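Local coordinates for DUF3218 domain-containing protein (Pseudomonas aeruginosa, PDB 2IGS) that is of unknown function but belongs to the DUF3218 family, grouped with the lysozyme clan, and folds largely as a helix bundle, at residues F[162-167]-F[175-180]; F[147-150]-F[154-157]. All blocks are in the same frame, centred on the assembly; numbering follows the deposited sequence. Where two conformers were deposited one is given.

Interaction 1 of 2, residues F[162-167]-F[175-180]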
loop_
_atom_site.group_PDB
_atom_site.type_symbol
_atom_site.label_atom_id
_atom_site.label_comp_id
_atom_site.label_asym_id
_atom_site.label_seq_id
_atom_site.Cartn_x
_atom_site.Cartn_y
_atom_site.Cartn_z
ATOM N N GLY F 162 -0.345 15.007 33.211
ATOM C CA GLY F 162 -0.532 13.622 33.637
ATOM C C GLY F 162 0.714 12.764 33.529
ATOM O O GLY F 162 1.123 12.122 34.498
ATOM N N THR F 163 1.320 12.742 32.346
ATOM C CA THR F 163 2.543 11.954 32.117
ATOM C C THR F 163 3.741 12.520 32.884
ATOM O O THR F 163 4.690 11.792 33.169
ATOM C CB THR F 163 2.835 11.715 30.605
ATOM O OG1 THR F 163 4.226 11.901 30.318
ATOM C CG2 THR F 163 2.048 12.651 29.789
ATOM N N TRP F 164 3.658 13.801 33.238
ATOM C CA TRP F 164 4.580 14.425 34.182
ATOM C C TRP F 164 4.453 13.825 35.587
ATOM O O TRP F 164 5.460 13.524 36.237
ATOM C CB TRP F 164 4.348 15.931 34.218
ATOM C CG TRP F 164 4.972 16.623 35.378
ATOM C CD1 TRP F 164 4.328 17.113 36.468
ATOM C CD2 TRP F 164 6.361 16.914 35.567
ATOM N NE1 TRP F 164 5.222 17.696 37.322
ATOM C CE2 TRP F 164 6.479 17.592 36.795
ATOM C CE3 TRP F 164 7.517 16.675 34.816
ATOM C CZ2 TRP F 164 7.702 18.028 37.298
ATOM C CZ3 TRP F 164 8.738 17.119 35.319
ATOM C CH2 TRP F 164 8.817 17.784 36.551
ATOM N N GLN F 165 3.210 13.664 36.041
ATOM C CA GLN F 165 2.909 13.061 37.343
ATOM C C GLN F 165 3.416 11.616 37.401
ATOM O O GLN F 165 3.844 11.141 38.462
ATOM C CB GLN F 165 1.397 13.087 37.619
ATOM C CG GLN F 165 0.787 14.469 37.881
ATOM C CD GLN F 165 -0.728 14.420 38.065
ATOM O OE1 GLN F 165 -1.252 13.571 38.787
ATOM N NE2 GLN F 165 -1.435 15.337 37.412
ATOM N N ALA F 166 3.370 10.937 36.251
ATOM C CA ALA F 166 3.772 9.528 36.128
ATOM C C ALA F 166 5.299 9.304 36.050
ATOM O O ALA F 166 5.764 8.155 36.097
ATOM C CB ALA F 166 3.102 8.902 34.920
HETATM N N MSE F 167 6.064 10.389 35.910
HETATM C CA MSE F 167 7.518 10.297 35.853
HETATM C C MSE F 167 8.118 10.015 37.230
HETATM O O MSE F 167 7.717 10.614 38.217
HETATM C CB MSE F 167 8.103 11.581 35.278
HETATM C CG MSE F 167 7.984 11.647 33.771
HETATM SE SE MSE F 167 8.343 13.392 33.000
HETATM C CE MSE F 167 7.117 13.174 31.539
ATOM N N ALA F 175 10.647 19.815 41.278
ATOM C CA ALA F 175 10.360 21.196 41.672
ATOM C C ALA F 175 10.951 22.245 40.719
ATOM O O ALA F 175 10.367 23.323 40.515
ATOM C CB ALA F 175 10.842 21.450 43.108
ATOM N N LEU F 176 12.114 21.928 40.161
ATOM C CA LEU F 176 12.835 22.806 39.235
ATOM C C LEU F 176 12.182 22.881 37.863
ATOM O O LEU F 176 12.139 23.930 37.237
ATOM C CB LEU F 176 14.274 22.298 39.071
ATOM C CG LEU F 176 15.217 22.997 38.088
ATOM C CD1 LEU F 176 15.765 24.316 38.640
ATOM C CD2 LEU F 176 16.331 22.051 37.752
ATOM N N VAL F 177 11.674 21.747 37.397
ATOM C CA VAL F 177 11.293 21.594 36.000
ATOM C C VAL F 177 9.780 21.678 35.794
ATOM O O VAL F 177 9.314 22.036 34.704
ATOM C CB VAL F 177 11.898 20.281 35.455
ATOM C CG1 VAL F 177 11.284 19.896 34.170
ATOM C CG2 VAL F 177 13.390 20.455 35.290
ATOM N N GLY F 178 9.028 21.379 36.858
ATOM C CA GLY F 178 7.569 21.401 36.851
ATOM C C GLY F 178 6.934 22.676 36.334
ATOM O O GLY F 178 5.945 22.604 35.609
ATOM N N PRO F 179 7.475 23.854 36.725
ATOM C CA PRO F 179 6.957 25.141 36.236
ATOM C C PRO F 179 7.013 25.364 34.713
ATOM O O PRO F 179 6.237 26.167 34.167
ATOM C CB PRO F 179 7.832 26.177 36.982
ATOM C CG PRO F 179 8.270 25.466 38.204
ATOM C CD PRO F 179 8.552 24.064 37.713
ATOM N N GLY F 180 7.915 24.670 34.037
ATOM C CA GLY F 180 8.002 24.741 32.569
ATOM C C GLY F 180 7.036 23.836 31.815
ATOM O O GLY F 180 6.846 24.010 30.622
#
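Two short consecutive helices, 161-165 and 171-177, meet in this small helix-loop-helix unit through the indole of Trp-164, which bridges the space between them and touches Val-177 and Gly-178 of the segment 175-180. The backbones stay well apart, with the CA atoms of Trp-164 and Gly-178 8.0 Å from each other, and no hydrogen bond runs between the segments: one large side chain does the reaching. Its CG lies anti to the backbone N (chi1 165°), which carries the indole out from helix 161-165 and brings the six-membered ring to segment 175-180. There Trp-164 CZ2 and CH2 meet the main chain of Gly-178 obliquely, packing directly on it because Gly-178 has no side chain to stand between. Trp-164 CH2 is 3.6 Å from Gly-178 N. Gly-178 belongs to the 3-10 segment 178-180, where Gly-180 N bonds Val-177 O at 3.1 Å.

Beside the glycine, Val-177 meets the same ring obliquely with one methyl branch, CG1 lying 3.9 Å from Trp-164 CZ3. Outside the two segments, Lys-174 makes a cation-pi contact with the indole, while Leu-159 and Val-181 also pack against Trp-164. Val-177 is buried and touches Leu-209 of helix 203-216, linking this joint to the helical core. The closest approach of the whole contact is between Trp-164 CZ2 and Gly-178 CA, at 3.4 Å.

Interaction 2 of 2, residues F[147-150]-F[154-157]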
loop_
_atom_site.group_PDB
_atom_site.type_symbol
_atom_site.label_atom_id
_atom_site.label_comp_id
_atom_site.label_asym_id
_atom_site.label_seq_id
_atom_site.Cartn_x
_atom_site.Cartn_y
_atom_site.Cartn_z
ATOM N N GLY F 147 7.770 26.319 23.465
ATOM C CA GLY F 147 8.157 26.409 24.861
ATOM C C GLY F 147 9.557 25.879 25.045
ATOM O O GLY F 147 10.399 26.029 24.176
ATOM N N LEU F 148 9.788 25.232 26.178
ATOM C CA LEU F 148 11.102 24.754 26.566
ATOM C C LEU F 148 11.432 23.382 25.995
ATOM O O LEU F 148 10.668 22.419 26.148
ATOM C CB LEU F 148 11.159 24.655 28.097
ATOM C CG LEU F 148 11.669 25.796 28.979
ATOM C CD1 LEU F 148 12.094 26.984 28.167
ATOM C CD2 LEU F 148 10.668 26.155 30.077
ATOM N N LEU F 149 12.606 23.291 25.386
ATOM C CA LEU F 149 13.188 22.021 25.006
ATOM C C LEU F 149 14.515 21.792 25.756
ATOM O O LEU F 149 15.521 22.471 25.512
ATOM C CB LEU F 149 13.368 21.941 23.482
ATOM C CG LEU F 149 13.889 20.611 22.941
ATOM C CD1 LEU F 149 12.921 19.436 23.288
ATOM C CD2 LEU F 149 14.110 20.749 21.434
ATOM N N VAL F 150 14.517 20.801 26.646
ATOM C CA VAL F 150 15.599 20.658 27.598
ATOM C C VAL F 150 16.364 19.361 27.353
ATOM O O VAL F 150 15.763 18.314 27.068
ATOM C CB VAL F 150 15.001 20.748 29.056
ATOM C CG1 VAL F 150 15.979 20.305 30.111
ATOM C CG2 VAL F 150 14.512 22.148 29.327
ATOM N N VAL F 154 13.977 16.340 26.025
ATOM C CA VAL F 154 12.918 16.599 27.043
ATOM C C VAL F 154 12.066 17.831 26.688
ATOM O O VAL F 154 12.370 18.966 27.047
ATOM C CB VAL F 154 13.439 16.673 28.520
ATOM C CG1 VAL F 154 12.254 16.682 29.522
ATOM C CG2 VAL F 154 14.354 15.531 28.814
ATOM N N ASN F 155 10.963 17.571 26.009
ATOM C CA ASN F 155 10.079 18.603 25.514
ATOM C C ASN F 155 9.033 18.966 26.557
ATOM O O ASN F 155 7.977 18.322 26.673
ATOM C CB ASN F 155 9.415 18.124 24.218
ATOM C CG ASN F 155 8.859 19.281 23.380
ATOM O OD1 ASN F 155 8.337 20.270 23.913
ATOM N ND2 ASN F 155 8.972 19.159 22.068
ATOM N N LEU F 156 9.329 20.016 27.310
ATOM C CA LEU F 156 8.499 20.394 28.430
ATOM C C LEU F 156 7.174 21.031 27.973
ATOM O O LEU F 156 6.160 20.872 28.641
ATOM C CB LEU F 156 9.288 21.316 29.386
ATOM C CG LEU F 156 10.507 20.762 30.133
ATOM C CD1 LEU F 156 11.094 21.851 31.035
ATOM C CD2 LEU F 156 10.157 19.537 30.955
ATOM N N ARG F 157 7.211 21.729 26.838
ATOM C CA ARG F 157 6.067 22.419 26.239
ATOM C C ARG F 157 4.957 21.448 25.894
ATOM O O ARG F 157 3.768 21.731 26.013
ATOM C CB ARG F 157 6.505 23.114 24.948
ATOM C CG ARG F 157 5.369 23.702 24.098
ATOM C CD ARG F 157 4.725 24.891 24.787
ATOM N NE ARG F 157 3.615 25.447 24.021
ATOM C CZ ARG F 157 2.370 24.979 24.065
ATOM N NH1 ARG F 157 2.074 23.937 24.837
ATOM N NH2 ARG F 157 1.417 25.538 23.330
#
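Main-chain hydrogen bonds between Val-150 and Val-154 close a beta hairpin, whose short antiparallel strands 148-150 and 154-155 form part of a three-stranded sheet. Val-150 N gives a nearly straight bond of 2.9 Å to Val-154 O (168° at the hydrogen). The return bond from Val-154 N to Val-150 O is weak, bent to 128°. Beyond the non-hydrogen-bonded pair of Leu-149 and Asn-155, Leu-156 N reaches Leu-148 O at 3.0 Å.

Van der Waals packing falls on both faces. On that of the valine pair, Val-150 CG2 packs obliquely on Leu-156 CD1 at 3.8 Å, and Leu-148 CB lies 4.0 Å from Leu-156 CB; helices 190-200 and 203-216 cover these side chains. On the other face, Leu-149 CD1 reaches over to the neighbouring strand, 3.7 Å from Asn-155 CA. The amide ND2 of Asn-155 bonds Ser-139 OG of the third subunit.

At the open end, the aliphatic part of Arg-157 lies along Gly-147, with CG 3.6 Å from Gly-147 N. The bend at chi2 (69°) keeps CD as well as CG against that nitrogen; farther out, NH2 forms a salt bridge with Glu-145. The chemistry is thus divided: backbone bonds set the register, the valine face packs on the two helices, and Asn-155, which also touches Tyr-213 of helix 203-216, carries a polar link to the third subunit.

How the interactions relate
The hairpin of interaction 2 comes first in the chain, and strand 154-155 is followed by helix 161-165 of interaction 1. Their centres are about 11 Å apart, and they touch directly. The other methyl of Leu-156, CD2, comes within 3.4 Å of Val-177 CG1, the same branch that meets the indole, so these two residues join both contacts. Gly-180 CA adds a second junction, 3.9 Å from Leu-148 CD2. Leu-209 of helix 203-216 packs on both Val-150 and Val-177, giving the two contacts a shared neighbour. No active site is established; an acetic acid molecule, probably from crystallisation, lies about 4 Å from the Arg-157 side chain in interaction 2.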